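Local coordinates for protein choline dehydrogenase and related flavoproteins (Aspergillus oryzae, PDB 3Q9T) that oxidises formate as a flavoenzyme of the glucose-methanol-choline oxidoreductase family, carrying a modified 8-formyl-FAD at its catalytic site, at residues W101-K106 / N187-E192; A133-D138 / I157-L162. One frame throughout, in Å; residues are numbered along the deposited sequence.

Interaction 1: residues W101-K106 / N187-E192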
loop_
_atom_site.group_PDB
_atom_site.type_symbol
_atom_site.label_atom_id
_atom_site.label_comp_id
_atom_site.label_asym_id
_atom_site.label_seq_id
_atom_site.Cartn_x
_atom_site.Cartn_y
_atom_site.Cartn_z
ATOM N N TRP A 101 -16.680 -20.507 -15.543
ATOM C CA TRP A 101 -16.025 -21.590 -16.259
ATOM C C TRP A 101 -15.960 -21.204 -17.713
ATOM O O TRP A 101 -16.975 -21.245 -18.416
ATOM C CB TRP A 101 -16.821 -22.871 -16.095
ATOM C CG TRP A 101 -16.242 -24.077 -16.782
ATOM C CD1 TRP A 101 -16.518 -24.507 -18.043
ATOM C CD2 TRP A 101 -15.326 -25.036 -16.221
ATOM N NE1 TRP A 101 -15.829 -25.667 -18.310
ATOM C CE2 TRP A 101 -15.090 -26.014 -17.210
ATOM C CE3 TRP A 101 -14.680 -25.154 -14.985
ATOM C CZ2 TRP A 101 -14.235 -27.092 -17.005
ATOM C CZ3 TRP A 101 -13.831 -26.224 -14.780
ATOM C CH2 TRP A 101 -13.614 -27.183 -15.786
ATOM N N VAL A 102 -14.757 -20.843 -18.154
ATOM C CA VAL A 102 -14.551 -20.259 -19.462
ATOM C C VAL A 102 -13.100 -20.532 -19.873
ATOM O O VAL A 102 -12.188 -20.287 -19.104
ATOM C CB VAL A 102 -14.893 -18.740 -19.429
ATOM C CG1 VAL A 102 -14.128 -18.044 -18.295
ATOM C CG2 VAL A 102 -14.623 -18.074 -20.770
ATOM N N PRO A 103 -12.891 -21.103 -21.070
ATOM C CA PRO A 103 -11.546 -21.551 -21.446
ATOM C C PRO A 103 -10.610 -20.449 -21.924
ATOM O O PRO A 103 -9.457 -20.421 -21.485
ATOM C CB PRO A 103 -11.816 -22.518 -22.605
ATOM C CG PRO A 103 -13.062 -21.977 -23.239
ATOM C CD PRO A 103 -13.904 -21.500 -22.066
ATOM N N GLY A 104 -11.080 -19.583 -22.824
ATOM C CA GLY A 104 -10.213 -18.610 -23.451
ATOM C C GLY A 104 -10.144 -18.721 -24.969
ATOM O O GLY A 104 -10.806 -19.554 -25.582
ATOM N N HIS A 105 -9.310 -17.888 -25.577
ATOM C CA HIS A 105 -9.335 -17.698 -27.013
ATOM C C HIS A 105 -8.332 -18.629 -27.684
ATOM O O HIS A 105 -7.221 -18.793 -27.211
ATOM C CB HIS A 105 -9.040 -16.235 -27.341
ATOM C CG HIS A 105 -9.357 -15.848 -28.750
ATOM N ND1 HIS A 105 -8.496 -16.087 -29.799
ATOM C CD2 HIS A 105 -10.432 -15.213 -29.282
ATOM C CE1 HIS A 105 -9.027 -15.620 -30.917
ATOM N NE2 HIS A 105 -10.202 -15.086 -30.630
ATOM N N LYS A 106 -8.759 -19.259 -28.771
ATOM C CA LYS A 106 -7.926 -20.194 -29.520
ATOM C C LYS A 106 -6.561 -19.616 -29.924
ATOM O O LYS A 106 -5.542 -20.284 -29.821
ATOM C CB LYS A 106 -8.691 -20.677 -30.766
ATOM C CG LYS A 106 -7.834 -21.387 -31.831
ATOM C CD LYS A 106 -8.735 -21.962 -32.943
ATOM C CE LYS A 106 -7.997 -22.108 -34.267
ATOM N NZ LYS A 106 -6.738 -22.893 -34.168
ATOM N N ASN A 187 -21.821 -19.592 -27.691
ATOM C CA ASN A 187 -20.708 -20.511 -27.819
ATOM C C ASN A 187 -19.349 -19.834 -27.719
ATOM O O ASN A 187 -18.790 -19.401 -28.721
ATOM C CB ASN A 187 -20.767 -21.318 -29.119
ATOM C CG ASN A 187 -19.632 -22.318 -29.203
ATOM O OD1 ASN A 187 -18.997 -22.608 -28.181
ATOM N ND2 ASN A 187 -19.351 -22.839 -30.402
ATOM N N ILE A 188 -18.802 -19.778 -26.510
ATOM C CA ILE A 188 -17.460 -19.233 -26.313
ATOM C C ILE A 188 -16.473 -20.359 -25.958
ATOM O O ILE A 188 -15.491 -20.150 -25.240
ATOM C CB ILE A 188 -17.473 -18.140 -25.214
ATOM C CG1 ILE A 188 -17.984 -18.718 -23.888
ATOM C CG2 ILE A 188 -18.385 -16.992 -25.628
ATOM C CD1 ILE A 188 -17.758 -17.815 -22.705
ATOM N N TYR A 189 -16.730 -21.559 -26.475
ATOM C CA TYR A 189 -15.966 -22.735 -26.059
ATOM C C TYR A 189 -15.157 -23.361 -27.191
ATOM O O TYR A 189 -14.435 -24.327 -26.963
ATOM C CB TYR A 189 -16.889 -23.748 -25.376
ATOM C CG TYR A 189 -17.692 -23.074 -24.299
ATOM C CD1 TYR A 189 -17.150 -22.862 -23.039
ATOM C CD2 TYR A 189 -18.953 -22.567 -24.561
ATOM C CE1 TYR A 189 -17.860 -22.190 -22.049
ATOM C CE2 TYR A 189 -19.678 -21.897 -23.578
ATOM C CZ TYR A 189 -19.118 -21.708 -22.319
ATOM O OH TYR A 189 -19.817 -21.038 -21.335
ATOM N N ASP A 190 -15.251 -22.788 -28.391
ATOM C CA ASP A 190 -14.478 -23.271 -29.529
ATOM C C ASP A 190 -13.434 -22.293 -30.041
ATOM O O ASP A 190 -13.059 -22.344 -31.218
ATOM C CB ASP A 190 -15.398 -23.672 -30.680
ATOM C CG ASP A 190 -16.149 -24.938 -30.388
ATOM O OD1 ASP A 190 -15.516 -25.899 -29.892
ATOM O OD2 ASP A 190 -17.372 -24.967 -30.629
ATOM N N GLY A 191 -12.976 -21.399 -29.170
ATOM C CA GLY A 191 -11.894 -20.493 -29.511
ATOM C C GLY A 191 -12.296 -19.076 -29.857
ATOM O O GLY A 191 -11.437 -18.201 -30.001
ATOM N N GLU A 192 -13.597 -18.856 -30.012
ATOM C CA GLU A 192 -14.133 -17.545 -30.332
ATOM C C GLU A 192 -14.871 -17.083 -29.107
ATOM O O GLU A 192 -15.559 -17.883 -28.467
ATOM C CB GLU A 192 -15.147 -17.628 -31.481
ATOM C CG GLU A 192 -14.662 -18.360 -32.697
ATOM C CD GLU A 192 -14.181 -17.417 -33.768
ATOM O OE1 GLU A 192 -14.613 -17.588 -34.930
ATOM O OE2 GLU A 192 -13.376 -16.511 -33.444
HETATM O O HOH W 1 -18.713 -19.418 -19.216
HETATM O O HOH W 2 -13.492 -18.610 -24.184
HETATM O O HOH W 3 -13.320 -20.832 -26.505
#
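Two irregular loops run alongside each other from Pro103 and Tyr189 to Lys106 and Gly191, where a single direct backbone bond joins them: Lys106 N gives its hydrogen to Gly191 O at 3.1 Å. Gly191 O also sits over the centre of one face of the His105 ring, 3.2 Å from His105 CD2. Gly191, with no side chain, lets its CA lie 3.4 Å from Lys106 CB, and its backbone angles also suit glycine. His105 is the N-cap of helix 106-110. With CG anti to the backbone N (chi1 -166°), its ring reaches both the Gly191 carbonyl and, through ND1, the amide of Ala107. The rigid Pro103 ring crosses Tyr189 at about a right angle, CD 3.7 Å from CD1, while Val102 CG2 meets Ile188 CD1 at 3.7 Å; the Val102 side chain is about 5 Å from the bound 8-formyl-FAD (nearest atoms). Three waters bridge polar atoms across the contact. One joins Trp101 O and Tyr189 OH, another accepts from Gly104 N and lies 2.7 Å from Ile188 O, to which it may donate, and a third accepts from Gly191 N. An Asx turn shapes the second loop: Asn187 OD1 accepts from Tyr189 N at 3.0 Å.

Interaction 2: residues A133-D138 / I157-L162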
loop_
_atom_site.group_PDB
_atom_site.type_symbol
_atom_site.label_atom_id
_atom_site.label_comp_id
_atom_site.label_asym_id
_atom_site.label_seq_id
_atom_site.Cartn_x
_atom_site.Cartn_y
_atom_site.Cartn_z
ATOM N N ALA A 133 -15.381 -31.810 -16.595
ATOM C CA ALA A 133 -16.740 -31.348 -16.368
ATOM C C ALA A 133 -17.799 -32.324 -16.882
ATOM O O ALA A 133 -17.609 -32.981 -17.911
ATOM C CB ALA A 133 -16.938 -29.968 -17.040
ATOM N N THR A 134 -18.911 -32.393 -16.153
ATOM C CA THR A 134 -20.148 -32.910 -16.707
ATOM C C THR A 134 -21.136 -31.757 -16.819
ATOM O O THR A 134 -21.600 -31.223 -15.802
ATOM C CB THR A 134 -20.761 -34.017 -15.851
ATOM O OG1 THR A 134 -19.896 -35.163 -15.853
ATOM C CG2 THR A 134 -22.120 -34.424 -16.418
ATOM N N TYR A 135 -21.439 -31.367 -18.055
ATOM C CA TYR A 135 -22.402 -30.294 -18.350
ATOM C C TYR A 135 -23.857 -30.685 -18.090
ATOM O O TYR A 135 -24.299 -31.776 -18.492
ATOM C CB TYR A 135 -22.257 -29.895 -19.827
ATOM C CG TYR A 135 -23.183 -28.810 -20.333
ATOM C CD1 TYR A 135 -22.912 -27.461 -20.081
ATOM C CD2 TYR A 135 -24.301 -29.123 -21.114
ATOM C CE1 TYR A 135 -23.750 -26.445 -20.569
ATOM C CE2 TYR A 135 -25.150 -28.115 -21.610
ATOM C CZ TYR A 135 -24.863 -26.776 -21.335
ATOM O OH TYR A 135 -25.681 -25.769 -21.816
ATOM N N HIS A 136 -24.597 -29.777 -17.451
ATOM C CA HIS A 136 -26.060 -29.867 -17.331
ATOM C C HIS A 136 -26.776 -28.629 -17.893
ATOM O O HIS A 136 -26.260 -27.514 -17.816
ATOM C CB HIS A 136 -26.482 -30.020 -15.877
ATOM C CG HIS A 136 -25.809 -31.143 -15.163
ATOM N ND1 HIS A 136 -26.393 -32.380 -15.010
ATOM C CD2 HIS A 136 -24.608 -31.213 -14.539
ATOM C CE1 HIS A 136 -25.578 -33.169 -14.333
ATOM N NE2 HIS A 136 -24.488 -32.485 -14.036
ATOM N N ASP A 137 -27.978 -28.839 -18.432
ATOM C CA ASP A 137 -28.883 -27.758 -18.836
ATOM C C ASP A 137 -30.297 -28.214 -18.489
ATOM O O ASP A 137 -31.107 -28.458 -19.378
ATOM C CB ASP A 137 -28.733 -27.474 -20.340
ATOM C CG ASP A 137 -29.586 -26.288 -20.837
ATOM O OD1 ASP A 137 -30.345 -25.666 -20.057
ATOM O OD2 ASP A 137 -29.498 -25.991 -22.049
ATOM N N ASP A 138 -30.577 -28.372 -17.194
ATOM C CA ASP A 138 -31.899 -28.826 -16.739
ATOM C C ASP A 138 -33.064 -28.004 -17.310
ATOM O O ASP A 138 -34.001 -28.571 -17.857
ATOM C CB ASP A 138 -32.008 -28.859 -15.201
ATOM C CG ASP A 138 -31.077 -29.888 -14.555
ATOM O OD1 ASP A 138 -30.498 -30.708 -15.282
ATOM O OD2 ASP A 138 -30.925 -29.874 -13.307
ATOM N N ILE A 157 -21.072 -28.754 -13.983
ATOM C CA ILE A 157 -21.112 -27.381 -14.459
ATOM C C ILE A 157 -22.419 -27.138 -15.185
ATOM O O ILE A 157 -23.016 -28.055 -15.779
ATOM C CB ILE A 157 -19.993 -27.087 -15.482
ATOM C CG1 ILE A 157 -20.313 -27.767 -16.820
ATOM C CG2 ILE A 157 -18.633 -27.495 -14.932
ATOM C CD1 ILE A 157 -19.548 -27.214 -17.997
ATOM N N SER A 158 -22.842 -25.885 -15.172
ATOM C CA SER A 158 -24.078 -25.494 -15.827
ATOM C C SER A 158 -24.011 -24.012 -16.126
ATOM O O SER A 158 -23.280 -23.278 -15.454
ATOM C CB SER A 158 -25.265 -25.778 -14.897
ATOM O OG SER A 158 -26.464 -25.257 -15.430
ATOM N N HIS A 159 -24.746 -23.568 -17.138
ATOM C CA HIS A 159 -25.019 -22.150 -17.264
ATOM C C HIS A 159 -25.554 -21.719 -15.917
ATOM O O HIS A 159 -26.165 -22.528 -15.212
ATOM C CB HIS A 159 -26.061 -21.894 -18.340
ATOM C CG HIS A 159 -25.516 -21.986 -19.726
ATOM N ND1 HIS A 159 -25.395 -23.181 -20.401
ATOM C CD2 HIS A 159 -25.021 -21.034 -20.549
ATOM C CE1 HIS A 159 -24.870 -22.956 -21.593
ATOM N NE2 HIS A 159 -24.633 -21.660 -21.705
ATOM N N ALA A 160 -25.292 -20.470 -15.540
ATOM C CA ALA A 160 -25.780 -19.960 -14.264
ATOM C C ALA A 160 -27.245 -20.353 -14.093
ATOM O O ALA A 160 -28.039 -20.236 -15.033
ATOM C CB ALA A 160 -25.623 -18.439 -14.195
ATOM N N GLU A 161 -27.589 -20.841 -12.906
ATOM C CA GLU A 161 -28.980 -21.136 -12.569
ATOM C C GLU A 161 -29.624 -19.797 -12.264
ATOM O O GLU A 161 -29.458 -19.254 -11.170
ATOM C CB GLU A 161 -29.042 -22.126 -11.388
ATOM C CG GLU A 161 -28.294 -23.443 -11.732
ATOM C CD GLU A 161 -28.133 -24.437 -10.572
ATOM O OE1 GLU A 161 -28.254 -25.662 -10.827
ATOM O OE2 GLU A 161 -27.856 -24.013 -9.425
ATOM N N LEU A 162 -30.330 -19.252 -13.259
ATOM C CA LEU A 162 -30.743 -17.856 -13.246
ATOM C C LEU A 162 -31.633 -17.478 -12.066
ATOM O O LEU A 162 -32.560 -18.209 -11.724
ATOM C CB LEU A 162 -31.422 -17.492 -14.570
ATOM C CG LEU A 162 -30.449 -17.538 -15.746
ATOM C CD1 LEU A 162 -31.166 -17.359 -17.083
ATOM C CD2 LEU A 162 -29.331 -16.498 -15.562
HETATM O O HOH W 4 -26.572 -24.930 -18.871
HETATM O O HOH W 5 -28.681 -27.101 -15.358
#
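Ile157 lays its branches along the edge of the first strand: CG2 lies 3.7 Å from Ala133 CB, and CD1 comes in the plane of the Tyr135 ring to 4.0 Å from Tyr135 CD1. Its CG1 stands between the backbone N and the carbonyl carbon (chi1 73°), which carries the chain over to Tyr135 CA. A branched apolar residue suits this buried place, where Ile149 and Trp101 also touch it, and the small Ala133 lets it come close. The backbones form a parallel pair, strands 133-136 and 155-159 of the large mixed sheet, with Tyr135 opposite Ile157. The N and O of Ile157 bond to the residues flanking Tyr135, the pattern of a parallel bridge: Ile157 N gives to Thr134 O at 3.1 Å, and Ile157 O accepts from His136 N at 2.9 Å. Beyond the strand pairing, Tyr135 and His159 meet rim to rim, their planes turned 80° apart. Tyr135 OH is 3.0 Å from His159 ND1, and the His159 ring stacks instead with Tyr142. A water ties this corner together, giving to His136 O and accepting from His159 N, with His159 ND1 2.6 Å away and the water in the imidazole plane. Ser158 is small and polar: its OG gives to His159 O at 2.8 Å on a lone pair and accepts from a second water that in turn takes the hydrogen of Asp138 N.

How the interactions relate
From the N terminus, the chain first passes 101-106, between strand 100-101 and helix 106-110, and continues through helix 122-131 into 133-138. Interaction 2 then closes a short loop of 18 residues when the chain returns at 157-162. After helix 167-179 it reaches 187-192, where interaction 1 closes the larger loop, so interaction 2 is nested inside it. Their centres are 16 Å apart, yet they touch through Trp101: its CZ2 is 3.9 Å from Ala133 CB, and Ile157 packs against NE1. Interaction 2 joins two strands of the large mixed sheet; interaction 1 brings together the loops leading into helix 106-110 and strand 195-204, nearer the bound cofactor.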